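Local structure of chemotaxis protein CheX (Desulfovibrio desulfuricans subsp. desulfuricans str. G20, 3HM4) at residues T88-G93 against S120-G124; Q67-A71 against T144-F149; L21-I27 against V72-M76. The protein probably acts as a CheX-family phosphatase in bacterial chemotaxis, removing phosphate from the phosphorylated response regulator CheY. All coordinates share one frame; numbering follows the deposited sequence.

Contact 1 (T88-G93 against S120-G124); sequences TKDAVG and SVIMG
Thr88, Lys89, Val92 and Gly93 of the long helix 84-109 meet Val121 and Met123 of strand 115-123. This is helix-on-sheet packing in the alpha+beta fold of CheX, with helices packed on an antiparallel sheet. The strand is outermost in this chain's six-stranded sheet. Locally the two axes come within 8.4 Å of each other, with their N-to-C directions 127° apart. The contact is buried and rests on van der Waals packing.

The apolar contacts form two groups. In the first, Thr88 and Met123, which is selenomethionine here, reach toward each other tip to tip. Thr88 CG2 lies 3.9 Å from Met123 SE. The Met123 chain is straight at chi2 and bent at its last torsion (chi3 -139°). That bend turns the methyl onto the helix backbone, where Met123 CE lies 3.6 Å from Lys89 N. The same methyl is 4.0 Å from Lys89 CB. In the second group, Val121 sends CG2 to the helix beside the helical hydrogen bond from Gly93 N to Lys89 O. Val92 adds its CG1 at 4.3 Å from Val121 CG2. Gly93 has no side chain, and the valine methyl reaches its backbone.

The polar groups find partners elsewhere. Thr88 OG1 bonds back to Ile84 O within its own helix, which leaves CG2 on the strand side. The extended Lys89 chain leads away from the strand, and NZ bonds to Asn40 O of the second subunit. Residues 120 to 123 also form an antiparallel ladder with a strand of that subunit, so the sheet continues across the dimer. Against the helix backbone, Val121 CG2 stands 3.8 Å from Gly93 N and 3.9 Å from Lys89 O.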
ATOM      1  N   THR A  88     -16.481   0.578  -2.169  1.00 14.22           N
ATOM      2  CA  THR A  88     -15.197   1.101  -2.672  1.00 13.78           C
ATOM      3  C   THR A  88     -14.069   0.094  -2.421  1.00 13.98           C
ATOM      4  O   THR A  88     -13.310  -0.220  -3.332  1.00 13.96           O
ATOM      5  CB  THR A  88     -14.855   2.501  -2.098  1.00 13.61           C
ATOM      6  OG1 THR A  88     -15.893   3.372  -2.523  1.00 15.68           O
ATOM      7  CG2 THR A  88     -13.514   3.016  -2.605  1.00 14.97           C
ATOM      8  N   LYS A  89     -13.985  -0.425  -1.206  1.00 14.32           N
ATOM      9  CA  LYS A  89     -13.006  -1.448  -0.871  1.00 14.46           C
ATOM     10  C   LYS A  89     -13.128  -2.630  -1.828  1.00 14.47           C
ATOM     11  O   LYS A  89     -12.144  -3.071  -2.425  1.00 15.39           O
ATOM     12  CB  LYS A  89     -13.206  -1.917   0.556  1.00 15.72           C
ATOM     13  CG  LYS A  89     -12.314  -3.055   0.991  1.00 17.04           C
ATOM     14  CD  LYS A  89     -12.593  -3.484   2.438  1.00 20.34           C
ATOM     15  CE  LYS A  89     -11.658  -4.611   2.828  1.00 22.37           C
ATOM     16  NZ  LYS A  89     -11.666  -4.831   4.293  1.00 26.56           N
ATOM     17  N   ASP A  90     -14.347  -3.144  -1.970  1.00 15.53           N
ATOM     18  CA  ASP A  90     -14.563  -4.321  -2.795  1.00 14.88           C
ATOM     19  C   ASP A  90     -14.296  -4.106  -4.291  1.00 14.68           C
ATOM     20  O   ASP A  90     -13.588  -4.896  -4.947  1.00 14.81           O
ATOM     21  CB  ASP A  90     -15.969  -4.913  -2.604  1.00 15.87           C
ATOM     22  CG  ASP A  90     -16.174  -5.539  -1.234  1.00 20.44           C
ATOM     23  OD1 ASP A  90     -15.193  -5.925  -0.549  1.00 22.02           O
ATOM     24  OD2 ASP A  90     -17.359  -5.632  -0.818  1.00 21.91           O
ATOM     25  N   ALA A  91     -14.840  -3.018  -4.832  1.00 13.28           N
ATOM     26  CA  ALA A  91     -14.740  -2.740  -6.278  1.00 14.24           C
ATOM     27  C   ALA A  91     -13.319  -2.344  -6.677  1.00 12.45           C
ATOM     28  O   ALA A  91     -12.727  -2.906  -7.603  1.00 13.40           O
ATOM     29  CB  ALA A  91     -15.728  -1.627  -6.695  1.00 14.80           C
ATOM     30  N   VAL A  92     -12.752  -1.384  -5.950  1.00 12.29           N
ATOM     31  CA  VAL A  92     -11.386  -0.930  -6.265  1.00 12.79           C
ATOM     32  C   VAL A  92     -10.383  -2.020  -5.935  1.00 11.96           C
ATOM     33  O   VAL A  92      -9.393  -2.181  -6.651  1.00 12.25           O
ATOM     34  CB  VAL A  92     -11.063   0.436  -5.612  1.00 12.34           C
ATOM     35  CG1 VAL A  92      -9.564   0.816  -5.815  1.00 13.16           C
ATOM     36  CG2 VAL A  92     -12.019   1.501  -6.169  1.00 14.97           C
ATOM     37  N   GLY A  93     -10.650  -2.772  -4.872  1.00 11.52           N
ATOM     38  CA  GLY A  93      -9.774  -3.891  -4.529  1.00 12.83           C
ATOM     39  C   GLY A  93      -9.729  -4.944  -5.637  1.00 12.43           C
ATOM     40  O   GLY A  93      -8.654  -5.443  -5.986  1.00 13.80           O
ATOM     41  N   SER A 120      -4.209  -3.153  -0.932  1.00  9.75           N
ATOM     42  CA  SER A 120      -4.857  -2.334   0.091  1.00 10.26           C
ATOM     43  C   SER A 120      -5.516  -1.149  -0.602  1.00 10.14           C
ATOM     44  O   SER A 120      -5.024  -0.653  -1.626  1.00 11.24           O
ATOM     45  CB  SER A 120      -3.901  -1.824   1.175  1.00 11.38           C
ATOM     46  OG  SER A 120      -3.426  -2.889   1.982  1.00 15.36           O
ATOM     47  N   VAL A 121      -6.639  -0.705  -0.036  1.00  9.85           N
ATOM     48  CA  VAL A 121      -7.420   0.420  -0.526  1.00 10.42           C
ATOM     49  C   VAL A 121      -7.405   1.511   0.527  1.00 11.13           C
ATOM     50  O   VAL A 121      -7.650   1.259   1.720  1.00  9.88           O
ATOM     51  CB  VAL A 121      -8.865   0.022  -0.912  1.00 10.03           C
ATOM     52  CG1 VAL A 121      -9.639   1.292  -1.303  1.00 12.54           C
ATOM     53  CG2 VAL A 121      -8.873  -0.999  -2.021  1.00 12.43           C
ATOM     54  N   ILE A 122      -7.074   2.728   0.086  1.00  9.66           N
ATOM     55  CA  ILE A 122      -6.952   3.893   0.924  1.00 10.58           C
ATOM     56  C   ILE A 122      -8.064   4.881   0.594  1.00  9.84           C
ATOM     57  O   ILE A 122      -8.336   5.162  -0.574  1.00 10.63           O
ATOM     58  CB  ILE A 122      -5.582   4.576   0.737  1.00 11.53           C
ATOM     59  CG1 ILE A 122      -4.440   3.615   1.168  1.00 15.31           C
ATOM     60  CG2 ILE A 122      -5.462   5.882   1.546  1.00 12.51           C
ATOM     61  CD1 ILE A 122      -3.918   2.791   0.145  1.00 20.77           C
HETATM   62  N   MSE A 123      -8.729   5.410   1.627  1.00  9.85           N
HETATM   63  CA  MSE A 123      -9.741   6.416   1.409  1.00 11.49           C
HETATM   64  C   MSE A 123      -9.545   7.633   2.294  1.00 11.95           C
HETATM   65  O   MSE A 123      -9.033   7.538   3.402  1.00 13.24           O
HETATM   66  CB  MSE A 123     -11.118   5.830   1.658  1.00 12.10           C
HETATM   67  CG  MSE A 123     -11.457   4.583   0.832  1.00 13.23           C
HETATM   68 SE   MSE A 123     -13.161   3.827   1.205  0.75 15.71          SE
HETATM   69  CE  MSE A 123     -12.696   1.983   1.181  1.00 21.05           C
ATOM     70  N   GLY A 124      -9.992   8.766   1.785  1.00 13.03           N
ATOM     71  CA  GLY A 124      -9.992  10.047   2.510  1.00 12.74           C
ATOM     72  C   GLY A 124      -9.623  11.123   1.528  1.00 12.89           C
ATOM     73  O   GLY A 124      -8.661  11.000   0.805  1.00 13.72           O
TER

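Contact 2 (Q67-A71 against T144-F149); sequences QCAIA and TNHGEF
Cys68 faces the loop 144-149 and makes its central contacts. Its CA meets His146 O at 3.1 Å in a CH...O contact, bent to 122° at the hydrogen. Its CB lies 3.4 Å from Glu148 O. SG stands anti to the Cys68 backbone N (chi1 -171°), which carries it past Gly147 O to Phe149. There SG is 3.8 Å from Phe149 CD2, an oblique sulfur-aromatic contact.

One turn along the helix, Ala71 CB presses on His146 CB at 3.3 Å. The methyl also approaches the imidazole obliquely. In the conformer given, Gln67 lies alongside the loop backbone, its amide beside His146 and Gly147 and its NE2 at the ring edge of His146. Water 1 joins Gln67 NE2 to His146 ND1, but Gln67 has two modelled conformers, so this bridge is doubtful.

Thr144 OG1 makes two bonds within the loop. It accepts from His146 N at 2.9 Å and donates to Gly147 O at 2.6 Å, in the carbonyl plane on a lone pair. Gly147 has a positive phi of 94°, which suits glycine. Further out, Thr65 OG1 bonds to Glu148 O, and the Phe149 ring stacks with Phe142. The result is a hairpin connection between antiparallel strands 138-143 and 149-155 that contains an ST turn at Thr144 and packs on the first turns of helix 66-77.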
ATOM      1  N   GLN A  67     -14.647  11.722  -8.198  1.00 14.58           N
ATOM      2  CA  GLN A  67     -15.651  11.448  -9.241  0.70 15.80           C
ATOM      3  C   GLN A  67     -15.381  10.098  -9.923  1.00 14.53           C
ATOM      4  O   GLN A  67     -16.332   9.301 -10.187  1.00 15.42           O
ATOM      5  CB  GLN A  67     -15.636  12.547 -10.341  0.70 15.90           C
ATOM      6  CG  GLN A  67     -16.651  12.319 -11.491  0.70 17.35           C
ATOM      7  CD  GLN A  67     -16.518  13.266 -12.672  0.70 18.32           C
ATOM      8  OE1 GLN A  67     -15.565  14.034 -12.801  0.70 22.55           O
ATOM      9  NE2 GLN A  67     -17.472  13.153 -13.602  0.70 20.57           N
ATOM     10  N   CYS A  68     -14.106   9.861 -10.239  1.00 13.31           N
ATOM     11  CA  CYS A  68     -13.774   8.641 -10.955  1.00 12.50           C
ATOM     12  C   CYS A  68     -13.986   7.424 -10.086  1.00 12.23           C
ATOM     13  O   CYS A  68     -14.555   6.438 -10.552  1.00 13.03           O
ATOM     14  CB  CYS A  68     -12.359   8.754 -11.493  1.00 12.57           C
ATOM     15  SG  CYS A  68     -11.927   7.409 -12.621  1.00 13.86           S
ATOM     16  N   ALA A  69     -13.542   7.454  -8.825  1.00 12.84           N
ATOM     17  CA  ALA A  69     -13.739   6.321  -7.915  1.00 12.94           C
ATOM     18  C   ALA A  69     -15.224   6.026  -7.732  1.00 13.27           C
ATOM     19  O   ALA A  69     -15.646   4.868  -7.725  1.00 14.20           O
ATOM     20  CB  ALA A  69     -13.100   6.559  -6.568  1.00 14.79           C
ATOM     21  N   ILE A  70     -16.040   7.069  -7.602  1.00 13.22           N
ATOM     22  CA  ILE A  70     -17.509   6.858  -7.491  1.00 14.42           C
ATOM     23  C   ILE A  70     -18.073   6.210  -8.756  1.00 14.69           C
ATOM     24  O   ILE A  70     -18.849   5.236  -8.677  1.00 15.66           O
ATOM     25  CB  ILE A  70     -18.238   8.162  -7.159  1.00 16.35           C
ATOM     26  CG1 ILE A  70     -17.898   8.601  -5.720  1.00 20.06           C
ATOM     27  CG2 ILE A  70     -19.764   7.980  -7.304  1.00 17.70           C
ATOM     28  CD1 ILE A  70     -18.389   9.982  -5.313  1.00 23.53           C
ATOM     29  N   ALA A  71     -17.630   6.687  -9.916  1.00 15.08           N
ATOM     30  CA  ALA A  71     -18.116   6.119 -11.205  1.00 14.60           C
ATOM     31  C   ALA A  71     -17.738   4.632 -11.369  1.00 15.95           C
ATOM     32  O   ALA A  71     -18.527   3.825 -11.880  1.00 17.68           O
ATOM     33  CB  ALA A  71     -17.629   6.936 -12.398  1.00 17.15           C
ATOM     34  N   THR A 144     -10.997   9.649 -18.292  1.00 14.62           N
ATOM     35  CA  THR A 144     -12.109   8.732 -18.436  1.00 14.89           C
ATOM     36  C   THR A 144     -13.361   9.555 -18.700  1.00 15.01           C
ATOM     37  O   THR A 144     -13.341  10.796 -18.685  1.00 16.71           O
ATOM     38  CB  THR A 144     -12.343   7.840 -17.172  1.00 16.04           C
ATOM     39  OG1 THR A 144     -13.099   8.522 -16.157  1.00 15.44           O
ATOM     40  CG2 THR A 144     -11.049   7.247 -16.587  1.00 14.60           C
ATOM     41  N   ASN A 145     -14.483   8.877 -18.867  1.00 15.66           N
ATOM     42  CA  ASN A 145     -15.755   9.596 -19.017  1.00 16.89           C
ATOM     43  C   ASN A 145     -16.213  10.292 -17.734  1.00 16.59           C
ATOM     44  O   ASN A 145     -17.093  11.141 -17.779  1.00 18.25           O
ATOM     45  CB  ASN A 145     -16.875   8.627 -19.419  1.00 19.59           C
ATOM     46  CG  ASN A 145     -16.660   7.984 -20.766  1.00 19.27           C
ATOM     47  OD1 ASN A 145     -15.968   8.527 -21.630  1.00 21.28           O
ATOM     48  ND2 ASN A 145     -17.339   6.819 -20.984  1.00 22.30           N
ATOM     49  N   HIS A 146     -15.608   9.936 -16.589  1.00 15.26           N
ATOM     50  CA  HIS A 146     -16.011  10.399 -15.291  1.00 16.75           C
ATOM     51  C   HIS A 146     -14.819  10.784 -14.451  1.00 15.37           C
ATOM     52  O   HIS A 146     -14.696  10.316 -13.340  1.00 19.80           O
ATOM     53  CB  HIS A 146     -16.795   9.291 -14.567  1.00 18.38           C
ATOM     54  CG  HIS A 146     -18.047   8.900 -15.277  1.00 20.79           C
ATOM     55  ND1 HIS A 146     -19.209   9.628 -15.168  1.00 26.50           N
ATOM     56  CD2 HIS A 146     -18.310   7.880 -16.131  1.00 24.72           C
ATOM     57  CE1 HIS A 146     -20.140   9.069 -15.922  1.00 30.31           C
ATOM     58  NE2 HIS A 146     -19.619   8.013 -16.522  1.00 27.98           N
ATOM     59  N   GLY A 147     -13.941  11.619 -14.989  1.00 15.16           N
ATOM     60  CA  GLY A 147     -12.817  12.112 -14.193  1.00 14.81           C
ATOM     61  C   GLY A 147     -11.563  11.288 -14.361  1.00 13.40           C
ATOM     62  O   GLY A 147     -11.545  10.243 -15.021  1.00 16.15           O
ATOM     63  N   GLU A 148     -10.545  11.701 -13.636  1.00 11.17           N
ATOM     64  CA  GLU A 148      -9.205  11.174 -13.845  1.00 10.87           C
ATOM     65  C   GLU A 148      -8.707  10.243 -12.765  1.00 10.34           C
ATOM     66  O   GLU A 148      -9.230  10.191 -11.654  1.00 10.44           O
ATOM     67  CB  GLU A 148      -8.223  12.332 -13.969  1.00 10.54           C
ATOM     68  CG  GLU A 148      -8.558  13.225 -15.137  1.00 11.76           C
ATOM     69  CD  GLU A 148      -7.679  14.431 -15.260  1.00 12.62           C
ATOM     70  OE1 GLU A 148      -6.715  14.610 -14.472  1.00 11.45           O
ATOM     71  OE2 GLU A 148      -7.920  15.224 -16.213  1.00 14.50           O
ATOM     72  N   PHE A 149      -7.680   9.481 -13.137  1.00 10.14           N
ATOM     73  CA  PHE A 149      -6.896   8.707 -12.180  1.00  9.78           C
ATOM     74  C   PHE A 149      -5.489   8.611 -12.751  1.00  9.50           C
ATOM     75  O   PHE A 149      -5.275   8.860 -13.933  1.00 10.38           O
ATOM     76  CB  PHE A 149      -7.528   7.316 -11.885  1.00 10.34           C
ATOM     77  CG  PHE A 149      -7.508   6.335 -13.039  1.00 11.15           C
ATOM     78  CD1 PHE A 149      -6.410   5.500 -13.218  1.00 12.79           C
ATOM     79  CD2 PHE A 149      -8.531   6.288 -13.976  1.00 11.38           C
ATOM     80  CE1 PHE A 149      -6.375   4.583 -14.261  1.00 14.56           C
ATOM     81  CE2 PHE A 149      -8.485   5.405 -15.008  1.00 12.36           C
ATOM     82  CZ  PHE A 149      -7.384   4.552 -15.178  1.00 12.99           C
TER
HETATM   83  O   HOH W   1     -19.315  11.294 -13.011  1.00 29.74           O

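Contact 3 (L21-I27 against V72-M76); sequences LSTMAGI and VVKAM
Two helices pack at an angle here: the C-terminal end of helix 10-25, with the residues just after it, meets helix 66-77. Locally their axes approach to 9.2 Å, with N-to-C directions 58° apart. Ala25 and Ala75 have the nearest CA atoms, 4.8 Å apart. Their CB atoms are 3.9 Å apart, and Ala75 CB comes within 3.1 Å of Ala25 O. The small side chains allow the two backbones to approach at this point.

Next to the alanines, Val72 points CG2 between two side-chain tips. Leu21 CD1 touches it at 3.9 Å, with the side chains crossing at about a right angle. Ile27 CD1 touches it at 3.8 Å. Ile27 CG1 lies between the backbone N and the carbonyl carbon (chi1 67°), and the straight chain beyond carries CD1 to the valine.

A further group is Met24 and Met76, both selenomethionine. In the Met76 conformer given, their side chains run obliquely across each other, each bent at its last torsion, and Met24 CB lies 4.0 Å from Met76 SE. The shorter distance between their CE atoms is doubtful, because Met76 has two modelled conformers. Met98 and Val95 of helix 84-109 back this pair.

Gly26, with positive phi, ends the first helix and turns the chain back to Ile27. This is angled helix-helix packing between helix 10-25 and helix 66-77 in the alpha+beta fold of CheX.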
ATOM      1  N   LEU A  21     -10.096  -1.352 -16.437  1.00 16.43           N
ATOM      2  CA  LEU A  21     -11.066  -0.255 -16.254  1.00 17.36           C
ATOM      3  C   LEU A  21     -12.153  -0.249 -17.340  1.00 18.04           C
ATOM      4  O   LEU A  21     -13.317   0.059 -17.040  1.00 18.96           O
ATOM      5  CB  LEU A  21     -10.407   1.119 -16.062  1.00 17.96           C
ATOM      6  CG  LEU A  21      -9.944   1.469 -14.636  1.00 21.71           C
ATOM      7  CD1 LEU A  21     -11.152   1.416 -13.638  1.00 20.73           C
ATOM      8  CD2 LEU A  21      -8.837   0.579 -14.203  1.00 22.41           C
ATOM      9  N   SER A  22     -11.752  -0.544 -18.570  1.00 18.41           N
ATOM     10  CA  SER A  22     -12.693  -0.642 -19.718  0.50 19.11           C
ATOM     11  C   SER A  22     -13.727  -1.728 -19.427  1.00 19.94           C
ATOM     12  O   SER A  22     -14.950  -1.487 -19.418  1.00 23.17           O
ATOM     13  CB  SER A  22     -11.955  -0.999 -21.017  0.50 20.11           C
ATOM     14  OG  SER A  22     -11.127   0.051 -21.485  0.50 19.30           O
ATOM     15  N   THR A  23     -13.221  -2.917 -19.150  1.00 18.01           N
ATOM     16  CA  THR A  23     -14.086  -4.089 -18.938  0.50 19.10           C
ATOM     17  C   THR A  23     -14.982  -3.989 -17.749  1.00 20.84           C
ATOM     18  O   THR A  23     -16.204  -4.182 -17.862  1.00 22.38           O
ATOM     19  CB  THR A  23     -13.265  -5.361 -18.767  0.50 19.74           C
ATOM     20  OG1 THR A  23     -12.491  -5.559 -19.941  0.50 19.15           O
ATOM     21  CG2 THR A  23     -14.153  -6.565 -18.508  0.50 18.34           C
HETATM   22  N   MSE A  24     -14.406  -3.651 -16.586  1.00 20.86           N
HETATM   23  CA  MSE A  24     -15.173  -3.609 -15.354  1.00 21.13           C
HETATM   24  C   MSE A  24     -16.088  -2.411 -15.170  1.00 22.35           C
HETATM   25  O   MSE A  24     -17.144  -2.559 -14.548  1.00 24.16           O
HETATM   26  CB  MSE A  24     -14.208  -3.701 -14.145  1.00 19.87           C
HETATM   27  CG  MSE A  24     -13.403  -4.992 -14.123  1.00 20.47           C
HETATM   28 SE   MSE A  24     -14.398  -6.631 -14.167  0.75 25.19          SE
HETATM   29  CE  MSE A  24     -15.411  -6.562 -12.515  1.00 30.28           C
ATOM     30  N   ALA A  25     -15.672  -1.242 -15.667  1.00 21.16           N
ATOM     31  CA  ALA A  25     -16.371   0.011 -15.448  1.00 22.65           C
ATOM     32  C   ALA A  25     -16.925   0.683 -16.688  1.00 22.75           C
ATOM     33  O   ALA A  25     -17.771   1.574 -16.531  1.00 24.84           O
ATOM     34  CB  ALA A  25     -15.465   0.993 -14.664  1.00 23.07           C
ATOM     35  N   GLY A  26     -16.459   0.353 -17.893  1.00 21.25           N
ATOM     36  CA  GLY A  26     -16.988   0.977 -19.099  1.00 23.33           C
ATOM     37  C   GLY A  26     -16.776   2.491 -19.191  1.00 23.36           C
ATOM     38  O   GLY A  26     -17.438   3.176 -19.965  1.00 26.29           O
ATOM     39  N   ILE A  27     -15.784   3.004 -18.456  1.00 22.60           N
ATOM     40  CA  ILE A  27     -15.507   4.431 -18.360  1.00 20.22           C
ATOM     41  C   ILE A  27     -14.594   4.960 -19.464  1.00 17.08           C
ATOM     42  O   ILE A  27     -14.211   6.121 -19.393  1.00 17.67           O
ATOM     43  CB  ILE A  27     -15.004   4.799 -16.929  1.00 21.92           C
ATOM     44  CG1 ILE A  27     -13.623   4.183 -16.629  1.00 19.06           C
ATOM     45  CG2 ILE A  27     -16.096   4.452 -15.829  1.00 25.01           C
ATOM     46  CD1 ILE A  27     -13.146   4.689 -15.240  1.00 22.31           C
ATOM     47  N   VAL A  72     -16.531   4.278 -10.926  1.00 14.77           N
ATOM     48  CA  VAL A  72     -16.074   2.892 -10.980  1.00 15.28           C
ATOM     49  C   VAL A  72     -16.941   2.009 -10.081  1.00 15.72           C
ATOM     50  O   VAL A  72     -17.415   0.954 -10.518  1.00 17.02           O
ATOM     51  CB  VAL A  72     -14.589   2.755 -10.616  1.00 13.88           C
ATOM     52  CG1 VAL A  72     -14.171   1.317 -10.406  1.00 15.94           C
ATOM     53  CG2 VAL A  72     -13.743   3.471 -11.655  1.00 15.25           C
ATOM     54  N   VAL A  73     -17.179   2.456  -8.859  1.00 14.82           N
ATOM     55  CA  VAL A  73     -17.989   1.716  -7.895  1.00 16.82           C
ATOM     56  C   VAL A  73     -19.432   1.549  -8.446  1.00 18.16           C
ATOM     57  O   VAL A  73     -20.000   0.451  -8.369  1.00 18.99           O
ATOM     58  CB  VAL A  73     -17.987   2.371  -6.486  1.00 17.80           C
ATOM     59  CG1 VAL A  73     -19.051   1.733  -5.573  1.00 20.35           C
ATOM     60  CG2 VAL A  73     -16.581   2.305  -5.868  1.00 17.77           C
ATOM     61  N   LYS A  74     -19.999   2.617  -9.021  1.00 17.36           N
ATOM     62  CA  LYS A  74     -21.349   2.548  -9.592  1.00 19.05           C
ATOM     63  C   LYS A  74     -21.400   1.625 -10.812  1.00 20.97           C
ATOM     64  O   LYS A  74     -22.384   0.867 -11.011  1.00 23.21           O
ATOM     65  CB  LYS A  74     -21.872   3.946  -9.931  1.00 19.43           C
ATOM     66  CG  LYS A  74     -22.213   4.761  -8.732  1.00 22.28           C
ATOM     67  CD  LYS A  74     -22.814   6.100  -9.084  1.00 27.83           C
ATOM     68  CE  LYS A  74     -23.225   6.841  -7.835  1.00 32.64           C
ATOM     69  NZ  LYS A  74     -24.012   8.058  -8.137  1.00 39.29           N
ATOM     70  N   ALA A  75     -20.400   1.692 -11.679  1.00 19.94           N
ATOM     71  CA  ALA A  75     -20.352   0.826 -12.864  1.00 20.03           C
ATOM     72  C   ALA A  75     -20.257  -0.657 -12.494  1.00 20.87           C
ATOM     73  O   ALA A  75     -20.970  -1.486 -13.082  1.00 23.16           O
ATOM     74  CB  ALA A  75     -19.226   1.211 -13.790  1.00 21.15           C
HETATM   75  N   MSE A  76     -19.489  -0.973 -11.456  1.00 20.88           N
HETATM   76  CA  MSE A  76     -19.256  -2.356 -11.059  0.80 20.04           C
HETATM   77  C   MSE A  76     -20.322  -2.976 -10.195  1.00 21.28           C
HETATM   78  O   MSE A  76     -20.598  -4.169 -10.343  1.00 25.67           O
HETATM   79  CB  MSE A  76     -17.913  -2.472 -10.359  0.80 18.90           C
HETATM   80  CG  MSE A  76     -16.828  -2.197 -11.346  0.80 17.75           C
HETATM   81 SE   MSE A  76     -15.134  -2.233 -10.553  0.60 15.79          SE
HETATM   82  CE  MSE A  76     -14.989  -4.187 -10.199  0.80 19.90           C
TER

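In the fold
Contacts 2 and 3 share helix 66-77, and contact 1 packs against it. The first turns of that helix serve contact 2 and its later turns serve contact 3, with centres 9 Å apart. The two join directly: Asn145 N probably bonds to Ile27 O at 2.8 Å, and Cys68 SG packs on Ile27 CD1 at 4.0 Å. Contact 1 lies about 14 Å from either, between centres. It touches contact 3 through Thr88 OG1 and Val73 CG2, 3.6 Å apart, but does not touch contact 2. Contact 1 alone reaches the second subunit. Its helix 84-109 probably carries the phosphatase residues, as in other CheX proteins.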